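Local atomic coordinates of dihydrodipicolinate synthase (Methanocaldococcus jannaschii DSM 2661, PDB entry 2YXG), a protein that probably catalyses the condensation of pyruvate with aspartate beta-semialdehyde, a step of lysine biosynthesis by the diaminopimelate route. Residues A8-F13 against E24-F29; K16-D21 against K56-K61; G42-S47 against I248-A253; S202-I207 against K239-E244. All coordinates share one frame; numbering follows the deposited sequence.

Contact 1 of 4, residues A8-F13 against E24-F29; sequences AIITPF and EENINF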
loop_
_atom_site.group_PDB
_atom_site.type_symbol
_atom_site.label_atom_id
_atom_site.label_comp_id
_atom_site.label_asym_id
_atom_site.label_seq_id
_atom_site.Cartn_x
_atom_site.Cartn_y
_atom_site.Cartn_z
ATOM N N ALA A 8 23.640 -14.892 2.100
ATOM C CA ALA A 8 23.989 -13.804 1.206
ATOM C C ALA A 8 25.081 -13.070 1.933
ATOM O O ALA A 8 24.841 -12.373 2.944
ATOM C CB ALA A 8 22.762 -12.903 0.921
ATOM N N ILE A 9 26.311 -13.321 1.501
ATOM C CA ILE A 9 27.445 -12.849 2.270
ATOM C C ILE A 9 27.659 -11.369 2.124
ATOM O O ILE A 9 27.389 -10.776 1.046
ATOM C CB ILE A 9 28.764 -13.588 1.977
ATOM C CG1 ILE A 9 29.163 -13.455 0.498
ATOM C CG2 ILE A 9 28.662 -15.042 2.529
ATOM C CD1 ILE A 9 30.671 -13.652 0.235
ATOM N N ILE A 10 28.097 -10.755 3.223
ATOM C CA ILE A 10 28.520 -9.396 3.134
ATOM C C ILE A 10 29.839 -9.301 2.394
ATOM O O ILE A 10 30.591 -10.282 2.271
ATOM C CB ILE A 10 28.658 -8.749 4.516
ATOM C CG1 ILE A 10 29.799 -9.443 5.312
ATOM C CG2 ILE A 10 27.294 -8.784 5.214
ATOM C CD1 ILE A 10 30.593 -8.511 6.196
ATOM N N THR A 11 30.106 -8.107 1.880
ATOM C CA THR A 11 31.446 -7.765 1.395
ATOM C C THR A 11 32.129 -6.930 2.519
ATOM O O THR A 11 31.791 -5.782 2.724
ATOM C CB THR A 11 31.376 -6.978 0.030
ATOM O OG1 THR A 11 30.637 -7.731 -0.944
ATOM C CG2 THR A 11 32.769 -6.692 -0.539
ATOM N N PRO A 12 33.102 -7.503 3.227
ATOM C CA PRO A 12 33.784 -6.722 4.281
ATOM C C PRO A 12 34.807 -5.774 3.661
ATOM O O PRO A 12 35.413 -6.115 2.648
ATOM C CB PRO A 12 34.474 -7.791 5.133
ATOM C CG PRO A 12 34.491 -9.048 4.298
ATOM C CD PRO A 12 33.662 -8.861 3.075
ATOM N N PHE A 13 34.943 -4.576 4.238
ATOM C CA PHE A 13 35.866 -3.563 3.808
ATOM C C PHE A 13 36.924 -3.279 4.925
ATOM O O PHE A 13 36.613 -3.314 6.133
ATOM C CB PHE A 13 35.123 -2.249 3.437
ATOM C CG PHE A 13 34.039 -2.397 2.359
ATOM C CD1 PHE A 13 34.339 -2.939 1.086
ATOM C CD2 PHE A 13 32.704 -1.961 2.618
ATOM C CE1 PHE A 13 33.333 -3.078 0.092
ATOM C CE2 PHE A 13 31.669 -2.091 1.633
ATOM C CZ PHE A 13 31.972 -2.667 0.363
ATOM N N GLU A 24 37.654 -14.392 3.005
ATOM C CA GLU A 24 38.047 -15.805 3.098
ATOM C C GLU A 24 37.631 -16.458 4.411
ATOM O O GLU A 24 37.031 -17.549 4.433
ATOM C CB GLU A 24 39.570 -15.910 2.982
ATOM C CG GLU A 24 40.093 -17.334 2.967
ATOM C CD GLU A 24 41.547 -17.409 2.488
ATOM O OE1 GLU A 24 42.322 -16.432 2.703
ATOM O OE2 GLU A 24 41.907 -18.431 1.889
ATOM N N GLU A 25 37.989 -15.776 5.499
ATOM C CA GLU A 25 37.674 -16.177 6.832
ATOM C C GLU A 25 36.158 -16.290 7.038
ATOM O O GLU A 25 35.677 -17.260 7.655
ATOM C CB GLU A 25 38.363 -15.211 7.810
ATOM C CG GLU A 25 37.536 -14.823 9.015
ATOM C CD GLU A 25 38.325 -14.128 10.146
ATOM O OE1 GLU A 25 39.345 -13.408 9.888
ATOM O OE2 GLU A 25 37.882 -14.320 11.307
ATOM N N ASN A 26 35.386 -15.348 6.481
ATOM C CA ASN A 26 33.893 -15.486 6.563
ATOM C C ASN A 26 33.408 -16.714 5.809
ATOM O O ASN A 26 32.602 -17.492 6.298
ATOM C CB ASN A 26 33.158 -14.257 6.039
ATOM C CG ASN A 26 33.267 -13.096 6.933
ATOM O OD1 ASN A 26 33.567 -13.240 8.096
ATOM N ND2 ASN A 26 33.017 -11.899 6.388
ATOM N N ILE A 27 33.943 -16.890 4.610
ATOM C CA ILE A 27 33.583 -18.064 3.807
ATOM C C ILE A 27 33.811 -19.377 4.516
ATOM O O ILE A 27 32.890 -20.207 4.628
ATOM C CB ILE A 27 34.272 -18.047 2.458
ATOM C CG1 ILE A 27 33.739 -16.822 1.689
ATOM C CG2 ILE A 27 33.953 -19.354 1.678
ATOM C CD1 ILE A 27 34.376 -16.544 0.358
ATOM N N ASN A 28 35.011 -19.572 5.024
ATOM C CA ASN A 28 35.308 -20.821 5.770
ATOM C C ASN A 28 34.486 -20.982 7.032
ATOM O O ASN A 28 34.075 -22.104 7.355
ATOM C CB ASN A 28 36.800 -20.871 6.129
ATOM C CG ASN A 28 37.646 -21.134 4.944
ATOM O OD1 ASN A 28 38.718 -20.539 4.790
ATOM N ND2 ASN A 28 37.178 -22.038 4.068
ATOM N N PHE A 29 34.240 -19.885 7.756
ATOM C CA PHE A 29 33.303 -19.935 8.876
ATOM C C PHE A 29 31.919 -20.514 8.487
ATOM O O PHE A 29 31.378 -21.351 9.173
ATOM C CB PHE A 29 33.131 -18.565 9.526
ATOM C CG PHE A 29 32.077 -18.523 10.605
ATOM C CD1 PHE A 29 32.252 -19.214 11.815
ATOM C CD2 PHE A 29 30.928 -17.757 10.441
ATOM C CE1 PHE A 29 31.257 -19.139 12.885
ATOM C CE2 PHE A 29 29.950 -17.659 11.469
ATOM C CZ PHE A 29 30.116 -18.360 12.694
HETATM O O HOH W 1 31.683 -12.092 4.199
#
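P12 and I10 close on the amide of N26 where the loop leaving strand 4-7 of this TIM barrel passes beside helix 20-32, an early beta-to-alpha connection of the (beta/alpha)8 fold. The van der Waals touches are light: two carbons of the loop meet one amide nitrogen. The pyrrolidine of P12 and the side chain of N26 slide past each other in opposite directions, with P12 CG 3.8 Å from N26 ND2. I10 crosses the asparagine at about a right angle, bringing its terminal CD1 to 4.2 Å from that same N26 ND2. Further back, I9 CD1 lies 4.6 Å from I27 CG1; I9 also packs on L23 and L30 of helix 20-32, while I27 turns to V62, V65 and V66 of helix 52-66, so the pair belongs to the apolar layer between the barrel and its outer helices. Beyond the loop, I10 rests on V250 and L254 of helix 248-256, and its side chain is about 4 Å from that of T44, a predicted pyruvate-binding residue.

The polar link is indirect. A single water donates to I10 O at 2.9 Å and thereby satisfies a carbonyl buried between loop and helix. N26 has CG beside its own backbone N (chi1 -72°), which swings the amide out to the loop. N26 ND2 has two acceptors: P260 O, in a distant part of the chain, and that water, 2.6 Å away.

Contact 2 of 4, residues K16-D21 against K56-K61; sequences KEVDFD and KKVIEK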
loop_
_atom_site.group_PDB
_atom_site.type_symbol
_atom_site.label_atom_id
_atom_site.label_comp_id
_atom_site.label_asym_id
_atom_site.label_seq_id
_atom_site.Cartn_x
_atom_site.Cartn_y
_atom_site.Cartn_z
ATOM N N LYS A 16 38.838 1.303 3.171
ATOM C CA LYS A 16 38.176 1.763 1.960
ATOM C C LYS A 16 38.319 0.709 0.830
ATOM O O LYS A 16 37.972 0.970 -0.323
ATOM C CB LYS A 16 38.699 3.184 1.536
ATOM C CG LYS A 16 38.132 4.468 2.297
ATOM C CD LYS A 16 38.010 4.354 3.848
ATOM C CE LYS A 16 39.401 4.431 4.587
ATOM N NZ LYS A 16 39.402 4.103 6.095
ATOM N N GLU A 17 38.841 -0.470 1.172
ATOM C CA GLU A 17 39.027 -1.534 0.194
ATOM C C GLU A 17 38.377 -2.854 0.615
ATOM O O GLU A 17 38.267 -3.149 1.808
ATOM C CB GLU A 17 40.532 -1.738 -0.120
ATOM C CG GLU A 17 41.270 -0.509 -0.685
ATOM C CD GLU A 17 40.626 0.144 -1.962
ATOM O OE1 GLU A 17 39.839 -0.481 -2.702
ATOM O OE2 GLU A 17 40.931 1.322 -2.246
ATOM N N VAL A 18 37.960 -3.641 -0.367
ATOM C CA VAL A 18 37.439 -4.972 -0.110
ATOM C C VAL A 18 38.470 -5.688 0.746
ATOM O O VAL A 18 39.662 -5.601 0.469
ATOM C CB VAL A 18 37.176 -5.791 -1.388
ATOM C CG1 VAL A 18 36.971 -7.264 -1.059
ATOM C CG2 VAL A 18 35.975 -5.199 -2.179
ATOM N N ASP A 19 38.001 -6.344 1.817
ATOM C CA ASP A 19 38.880 -7.061 2.722
ATOM C C ASP A 19 38.885 -8.558 2.383
ATOM O O ASP A 19 38.019 -9.339 2.854
ATOM C CB ASP A 19 38.426 -6.783 4.150
ATOM C CG ASP A 19 39.164 -7.610 5.176
ATOM O OD1 ASP A 19 40.161 -8.302 4.831
ATOM O OD2 ASP A 19 38.704 -7.583 6.334
ATOM N N PHE A 20 39.874 -8.959 1.561
ATOM C CA PHE A 20 39.885 -10.316 0.960
ATOM C C PHE A 20 40.167 -11.408 1.979
ATOM O O PHE A 20 39.559 -12.491 1.942
ATOM C CB PHE A 20 40.843 -10.398 -0.227
ATOM C CG PHE A 20 40.385 -9.599 -1.419
ATOM C CD1 PHE A 20 39.382 -10.067 -2.223
ATOM C CD2 PHE A 20 40.947 -8.346 -1.692
ATOM C CE1 PHE A 20 38.949 -9.328 -3.291
ATOM C CE2 PHE A 20 40.518 -7.601 -2.764
ATOM C CZ PHE A 20 39.517 -8.109 -3.574
ATOM N N ASP A 21 41.064 -11.106 2.906
ATOM C CA ASP A 21 41.357 -12.024 3.990
ATOM C C ASP A 21 40.113 -12.201 4.879
ATOM O O ASP A 21 39.770 -13.327 5.294
ATOM C CB ASP A 21 42.587 -11.535 4.789
ATOM C CG ASP A 21 43.880 -11.409 3.897
ATOM O OD1 ASP A 21 44.036 -12.173 2.911
ATOM O OD2 ASP A 21 44.745 -10.529 4.162
ATOM N N LYS A 56 33.899 -8.150 -9.809
ATOM C CA LYS A 56 34.512 -9.294 -10.472
ATOM C C LYS A 56 35.454 -9.969 -9.514
ATOM O O LYS A 56 35.402 -11.188 -9.373
ATOM C CB LYS A 56 35.210 -8.908 -11.790
ATOM C CG LYS A 56 34.284 -8.195 -12.790
ATOM C CD LYS A 56 34.558 -8.489 -14.261
ATOM C CE LYS A 56 35.058 -7.306 -15.039
ATOM N NZ LYS A 56 34.656 -7.364 -16.516
ATOM N N LYS A 57 36.288 -9.184 -8.834
ATOM C CA LYS A 57 37.316 -9.737 -7.985
ATOM C C LYS A 57 36.651 -10.392 -6.810
ATOM O O LYS A 57 37.153 -11.387 -6.326
ATOM C CB LYS A 57 38.266 -8.658 -7.457
ATOM C CG LYS A 57 39.271 -8.058 -8.419
ATOM C CD LYS A 57 40.329 -9.090 -8.811
ATOM C CE LYS A 57 41.664 -8.927 -8.043
ATOM N NZ LYS A 57 42.704 -9.883 -8.648
ATOM N N VAL A 58 35.549 -9.816 -6.296
ATOM C CA VAL A 58 34.871 -10.501 -5.159
ATOM C C VAL A 58 34.354 -11.878 -5.565
ATOM O O VAL A 58 34.596 -12.819 -4.852
ATOM C CB VAL A 58 33.742 -9.699 -4.462
ATOM C CG1 VAL A 58 33.026 -10.613 -3.445
ATOM C CG2 VAL A 58 34.303 -8.466 -3.758
ATOM N N ILE A 59 33.642 -11.996 -6.682
ATOM C CA ILE A 59 33.169 -13.317 -7.148
ATOM C C ILE A 59 34.336 -14.316 -7.319
ATOM O O ILE A 59 34.288 -15.477 -6.845
ATOM C CB ILE A 59 32.289 -13.207 -8.432
ATOM C CG1 ILE A 59 30.935 -12.561 -8.108
ATOM C CG2 ILE A 59 32.013 -14.611 -9.038
ATOM C CD1 ILE A 59 30.175 -12.037 -9.322
ATOM N N GLU A 60 35.402 -13.840 -7.967
ATOM C CA GLU A 60 36.651 -14.578 -8.175
ATOM C C GLU A 60 37.184 -15.085 -6.844
ATOM O O GLU A 60 37.507 -16.271 -6.709
ATOM C CB GLU A 60 37.678 -13.633 -8.819
ATOM C CG GLU A 60 38.648 -14.320 -9.803
ATOM C CD GLU A 60 40.059 -13.707 -9.817
ATOM O OE1 GLU A 60 40.424 -12.926 -8.884
ATOM O OE2 GLU A 60 40.817 -14.012 -10.763
ATOM N N LYS A 61 37.262 -14.201 -5.837
ATOM C CA LYS A 61 37.792 -14.639 -4.543
ATOM C C LYS A 61 36.892 -15.742 -3.939
ATOM O O LYS A 61 37.372 -16.781 -3.417
ATOM C CB LYS A 61 37.990 -13.461 -3.607
ATOM C CG LYS A 61 38.510 -13.849 -2.201
ATOM C CD LYS A 61 40.068 -14.001 -2.217
ATOM C CE LYS A 61 40.585 -14.737 -0.961
ATOM N NZ LYS A 61 42.078 -14.742 -0.902
HETATM O O HOH W 2 43.131 -14.059 1.366
#
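F20 lies against the chain of K61 while V18, two residues earlier, meets V58, and the two pairs illustrate how torsions distribute one short segment over a helix. With CG beside its backbone N (chi1 -69°), F20 presents the ring edge rather than a face to K61: CD1 is 3.9 Å from K61 CG, which sits near the ring plane. The far end of the ring reaches back along the helix, F20 CZ standing 4.1 Å from K57 CB. One ring face is taken inside the segment by V18, whose CG1 stands 3.6 Å above the plane of the F20 ring, over its centre, a CH-pi arrangement. Both V18 methyls also meet V58 CG2, with V18 CG1 at 4.0 Å from it.

K61 leaves the helix with CG anti to its backbone N and then bends at chi2 (84°), which brings CE to 3.8 Å from F20 O. Its ammonium does not touch D21; one water bridges them, 2.6 Å from D21 OD1 and 2.6 Å from K61 NZ. Replacing F20 by an alanine would probably open a gap between V18 and the methylenes of K61, leaving that lysine chain freer to turn.

D19, at the N-cap, accepts from G22 N through OD1 and so caps the start of helix 20-32. The whole is a capped helix start docked on helix 52-66, adjacent members of the outer helical layer of a TIM barrel.

Contact 3 of 4, residues G42-S47 against I248-A253; sequences GTTGES and IPVKTA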
loop_
_atom_site.group_PDB
_atom_site.type_symbol
_atom_site.label_atom_id
_atom_site.label_comp_id
_atom_site.label_asym_id
_atom_site.label_seq_id
_atom_site.Cartn_x
_atom_site.Cartn_y
_atom_site.Cartn_z
ATOM N N GLY A 42 25.402 -9.971 -3.844
ATOM C CA GLY A 42 23.990 -9.554 -3.971
ATOM C C GLY A 42 23.821 -8.319 -3.104
ATOM O O GLY A 42 24.813 -7.688 -2.728
ATOM N N THR A 43 22.577 -7.974 -2.781
ATOM C CA THR A 43 22.257 -6.794 -1.987
ATOM C C THR A 43 22.992 -6.776 -0.648
ATOM O O THR A 43 23.547 -5.782 -0.261
ATOM C CB THR A 43 20.739 -6.696 -1.712
ATOM O OG1 THR A 43 20.039 -6.913 -2.932
ATOM C CG2 THR A 43 20.380 -5.284 -1.152
ATOM N N THR A 44 22.979 -7.886 0.065
ATOM C CA THR A 44 23.662 -7.970 1.358
ATOM C C THR A 44 25.185 -7.681 1.192
ATOM O O THR A 44 25.807 -7.071 2.078
ATOM C CB THR A 44 23.381 -9.343 2.017
ATOM O OG1 THR A 44 21.955 -9.621 1.953
ATOM C CG2 THR A 44 23.837 -9.350 3.452
ATOM N N GLY A 45 25.758 -8.082 0.036
ATOM C CA GLY A 45 27.160 -7.810 -0.327
ATOM C C GLY A 45 27.439 -6.411 -0.872
ATOM O O GLY A 45 28.542 -6.123 -1.335
ATOM N N GLU A 46 26.445 -5.531 -0.806
ATOM C CA GLU A 46 26.565 -4.138 -1.222
ATOM C C GLU A 46 26.917 -4.014 -2.685
ATOM O O GLU A 46 27.653 -3.097 -3.114
ATOM C CB GLU A 46 27.529 -3.374 -0.323
ATOM C CG GLU A 46 26.884 -2.948 1.026
ATOM C CD GLU A 46 27.924 -2.471 2.013
ATOM O OE1 GLU A 46 28.244 -1.264 1.992
ATOM O OE2 GLU A 46 28.442 -3.308 2.803
ATOM N N SER A 47 26.312 -4.892 -3.491
ATOM C CA SER A 47 26.497 -4.819 -4.957
ATOM C C SER A 47 26.321 -3.378 -5.522
ATOM O O SER A 47 27.093 -2.983 -6.376
ATOM C CB SER A 47 25.603 -5.834 -5.717
ATOM O OG SER A 47 24.234 -5.438 -5.598
ATOM N N ILE A 248 22.814 -2.983 6.744
ATOM C CA ILE A 248 23.294 -2.196 7.871
ATOM C C ILE A 248 23.352 -3.025 9.184
ATOM O O ILE A 248 24.400 -3.085 9.815
ATOM C CB ILE A 248 22.491 -0.925 8.083
ATOM C CG1 ILE A 248 22.729 0.055 6.924
ATOM C CG2 ILE A 248 22.882 -0.315 9.500
ATOM C CD1 ILE A 248 21.582 1.112 6.722
ATOM N N PRO A 249 22.241 -3.659 9.567
ATOM C CA PRO A 249 22.212 -4.480 10.769
ATOM C C PRO A 249 23.169 -5.688 10.754
ATOM O O PRO A 249 23.875 -5.905 11.725
ATOM C CB PRO A 249 20.738 -4.927 10.867
ATOM C CG PRO A 249 19.964 -3.872 10.087
ATOM C CD PRO A 249 20.908 -3.622 8.921
ATOM N N VAL A 250 23.189 -6.471 9.698
ATOM C CA VAL A 250 24.096 -7.607 9.640
ATOM C C VAL A 250 25.552 -7.188 9.711
ATOM O O VAL A 250 26.313 -7.806 10.434
ATOM C CB VAL A 250 23.809 -8.593 8.450
ATOM C CG1 VAL A 250 24.188 -8.002 7.070
ATOM C CG2 VAL A 250 24.532 -9.916 8.677
ATOM N N LYS A 251 25.950 -6.120 9.044
ATOM C CA LYS A 251 27.340 -5.692 9.189
ATOM C C LYS A 251 27.613 -5.154 10.632
ATOM O O LYS A 251 28.677 -5.348 11.213
ATOM C CB LYS A 251 27.660 -4.655 8.126
ATOM C CG LYS A 251 28.979 -4.882 7.403
ATOM C CD LYS A 251 29.232 -3.850 6.229
ATOM C CE LYS A 251 30.035 -4.536 5.156
ATOM N NZ LYS A 251 30.694 -3.602 4.216
ATOM N N THR A 252 26.621 -4.485 11.217
ATOM C CA THR A 252 26.806 -3.907 12.526
ATOM C C THR A 252 27.003 -5.053 13.508
ATOM O O THR A 252 27.933 -5.003 14.343
ATOM C CB THR A 252 25.615 -3.097 12.890
ATOM O OG1 THR A 252 25.450 -2.108 11.872
ATOM C CG2 THR A 252 25.786 -2.446 14.239
ATOM N N ALA A 253 26.142 -6.085 13.372
ATOM C CA ALA A 253 26.222 -7.279 14.157
ATOM C C ALA A 253 27.586 -8.030 14.024
ATOM O O ALA A 253 28.172 -8.399 15.039
ATOM C CB ALA A 253 25.067 -8.187 13.832
#
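E46 and K251 come from opposite directions to a buried salt bridge, and this is the tight part of the contact. K251 NZ donates to E46 OE2 at 2.7 Å, reaching the carboxylate on its syn side and only 15° out of its plane. The glutamate chain runs extended beyond CG (chi2 167°), which carries the carboxylate across to the helix. Every end of the pair has further company: K251 NZ also bonds to T11 O and E263 O, so three oxygens surround the ammonium, while E46 OE1 accepts from R265 N. Such a ring of partners would be expected to keep the lysine charged although it is buried. A leucine in place of E46 would probably leave the K251 ammonium without its countercharge and R265 N without its acceptor.

The other half is much looser. T44 and V250 cross at about a right angle and share a single methyl touch, T44 CG2 to V250 CG1 at 3.9 Å. The threonine's hydroxyl turns elsewhere, to N246 ND2, and its side chain is about 5 Å from that of K161, the predicted Schiff-base lysine; T44 itself is predicted to bind pyruvate. A type I turn, closed by E46 N to T43 O at 3.0 Å, carries both T44 and E46. T43 OG1 bonds to Y106 OH of the second subunit, consistent with the predicted proton relay.

The turn lies in the loop between strand 37-40 and helix 52-66, facing helix 248-256, which leans on L279 of helix 273-286 through T252 and A253; F13 of strand 13-14 touches both E46 and K251.

Contact 4 of 4, residues S202-I207 against K239-E244; sequences SVVANI and KAMFIE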
loop_
_atom_site.group_PDB
_atom_site.type_symbol
_atom_site.label_atom_id
_atom_site.label_comp_id
_atom_site.label_asym_id
_atom_site.label_seq_id
_atom_site.Cartn_x
_atom_site.Cartn_y
_atom_site.Cartn_z
ATOM N N SER A 202 19.846 -16.218 2.753
ATOM C CA SER A 202 19.654 -15.684 4.084
ATOM C C SER A 202 20.672 -14.584 4.469
ATOM O O SER A 202 21.870 -14.696 4.209
ATOM C CB SER A 202 19.748 -16.862 5.085
ATOM O OG SER A 202 19.842 -16.444 6.422
ATOM N N VAL A 203 20.167 -13.573 5.170
ATOM C CA VAL A 203 20.994 -12.593 5.827
ATOM C C VAL A 203 21.494 -13.136 7.193
ATOM O O VAL A 203 22.685 -13.128 7.474
ATOM C CB VAL A 203 20.162 -11.324 5.986
ATOM C CG1 VAL A 203 20.890 -10.296 6.766
ATOM C CG2 VAL A 203 19.760 -10.822 4.573
ATOM N N VAL A 204 20.564 -13.606 8.036
ATOM C CA VAL A 204 20.885 -14.029 9.360
ATOM C C VAL A 204 21.807 -15.247 9.380
ATOM O O VAL A 204 22.533 -15.437 10.346
ATOM C CB VAL A 204 19.613 -14.253 10.224
ATOM C CG1 VAL A 204 18.941 -15.608 9.939
ATOM C CG2 VAL A 204 19.990 -14.169 11.723
ATOM N N ALA A 205 21.835 -16.080 8.331
ATOM C CA ALA A 205 22.801 -17.210 8.339
ATOM C C ALA A 205 24.252 -16.724 8.337
ATOM O O ALA A 205 25.172 -17.509 8.601
ATOM C CB ALA A 205 22.542 -18.235 7.201
ATOM N N ASN A 206 24.496 -15.436 8.077
ATOM C CA ASN A 206 25.871 -14.865 8.321
ATOM C C ASN A 206 26.345 -14.823 9.796
ATOM O O ASN A 206 27.552 -14.764 10.052
ATOM C CB ASN A 206 26.016 -13.466 7.735
ATOM C CG ASN A 206 25.975 -13.462 6.207
ATOM O OD1 ASN A 206 24.987 -13.017 5.590
ATOM N ND2 ASN A 206 27.053 -13.947 5.590
ATOM N N ILE A 207 25.376 -14.821 10.719
ATOM C CA ILE A 207 25.558 -14.583 12.152
ATOM C C ILE A 207 25.452 -15.940 12.878
ATOM O O ILE A 207 26.277 -16.283 13.738
ATOM C CB ILE A 207 24.411 -13.620 12.737
ATOM C CG1 ILE A 207 24.460 -12.222 12.142
ATOM C CG2 ILE A 207 24.480 -13.479 14.277
ATOM C CD1 ILE A 207 25.909 -11.708 12.098
ATOM N N LYS A 239 14.243 -10.262 13.359
ATOM C CA LYS A 239 13.714 -8.899 13.283
ATOM C C LYS A 239 14.816 -7.854 13.334
ATOM O O LYS A 239 14.756 -6.845 12.585
ATOM C CB LYS A 239 12.711 -8.624 14.396
ATOM C CG LYS A 239 11.487 -9.532 14.351
ATOM C CD LYS A 239 10.438 -9.059 15.368
ATOM C CE LYS A 239 10.837 -9.353 16.812
ATOM N NZ LYS A 239 9.860 -8.784 17.811
ATOM N N ALA A 240 15.823 -8.059 14.193
ATOM C CA ALA A 240 16.910 -7.100 14.209
ATOM C C ALA A 240 17.610 -6.995 12.864
ATOM O O ALA A 240 18.121 -5.927 12.505
ATOM C CB ALA A 240 17.914 -7.391 15.327
ATOM N N MET A 241 17.637 -8.066 12.084
ATOM C CA MET A 241 18.384 -7.984 10.811
ATOM C C MET A 241 17.721 -6.982 9.846
ATOM O O MET A 241 18.320 -6.509 8.897
ATOM C CB MET A 241 18.572 -9.370 10.153
ATOM C CG MET A 241 19.541 -10.323 10.851
ATOM S SD MET A 241 21.140 -9.580 11.107
ATOM C CE MET A 241 20.946 -8.961 12.815
ATOM N N PHE A 242 16.472 -6.641 10.099
ATOM C CA PHE A 242 15.881 -5.574 9.294
ATOM C C PHE A 242 15.480 -4.302 10.072
ATOM O O PHE A 242 14.627 -3.526 9.589
ATOM C CB PHE A 242 14.725 -6.094 8.432
ATOM C CG PHE A 242 13.564 -6.664 9.204
ATOM C CD1 PHE A 242 12.614 -5.832 9.788
ATOM C CD2 PHE A 242 13.366 -8.049 9.248
ATOM C CE1 PHE A 242 11.536 -6.368 10.461
ATOM C CE2 PHE A 242 12.267 -8.601 9.898
ATOM C CZ PHE A 242 11.360 -7.776 10.509
ATOM N N ILE A 243 16.078 -4.111 11.253
ATOM C CA ILE A 243 15.770 -2.952 12.076
ATOM C C ILE A 243 16.057 -1.622 11.316
ATOM O O ILE A 243 15.331 -0.618 11.445
ATOM C CB ILE A 243 16.410 -3.019 13.511
ATOM C CG1 ILE A 243 15.760 -1.958 14.392
ATOM C CG2 ILE A 243 17.913 -2.868 13.498
ATOM C CD1 ILE A 243 16.339 -1.915 15.739
ATOM N N GLU A 244 17.120 -1.654 10.532
ATOM C CA GLU A 244 17.330 -0.705 9.461
ATOM C C GLU A 244 17.569 -1.567 8.207
ATOM O O GLU A 244 17.699 -2.799 8.312
ATOM C CB GLU A 244 18.526 0.231 9.793
ATOM C CG GLU A 244 18.332 1.024 11.115
ATOM C CD GLU A 244 19.303 2.213 11.343
ATOM O OE1 GLU A 244 20.182 2.477 10.478
ATOM O OE2 GLU A 244 19.168 2.873 12.416
#
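S202 OG is gripped twice, by A205 N at 2.8 Å and by D186 OD1, and so shapes the short turn that sets V203, V204 and I207 against M241. The bond from A205 N (N-H...O angle 154°) makes an ST motif. D186 contributes again through OD2, which takes a bond from V204 N, and the following 3-10 turn is closed by I207 N to V204 O at 2.9 Å.

Across the contact the chemistry is purely apolar, and M241 carries all of it. Its chain feels along the turn atom by atom: M241 CB is 4.2 Å from V203 CG1, then M241 CG comes to 4.0 Å from V204 CG2, and M241 SD is 4.4 Å from I207 CG1. A bend at chi2 (-54°) brings the sulfur round to I207. The valine and the methionine cross at about a right angle, and V204 offers the methyl that stands anti to its backbone N, with CB close behind. V203 also lies near the predicted active site, its side chain about 4 Å from that of T44 (predicted pyruvate binding) and about 6 Å from that of K161, the predicted Schiff-base lysine.

M241 further touches V250 of helix 248-256 and L279 of helix 273-286. The contact therefore joins the loop between strand 199-202 and helix 209-221 to the turn between helix 224-240 and helix 248-256.

Chemistry varies even among the buried contacts. Contacts 1, 3 and 4 are buried; contact 2 is partly exposed, on the outer helical layer, where lysine methylenes and a water-mediated charge pair replace close ion pairing. Contacts 1 and 2 share helix 20-32 and join directly, P12 O accepting from D19 N at 2.7 Å. Contact 3 is the ionic one, and T11 of contact 1 reaches it by two bonds. Contact 4, all apolar across its interface, is nested in the loop that contact 3 closes, and P249 packs on its 239-244 segment. Contacts 2 and 4 lie farthest apart, their centres about 22 Å from each other.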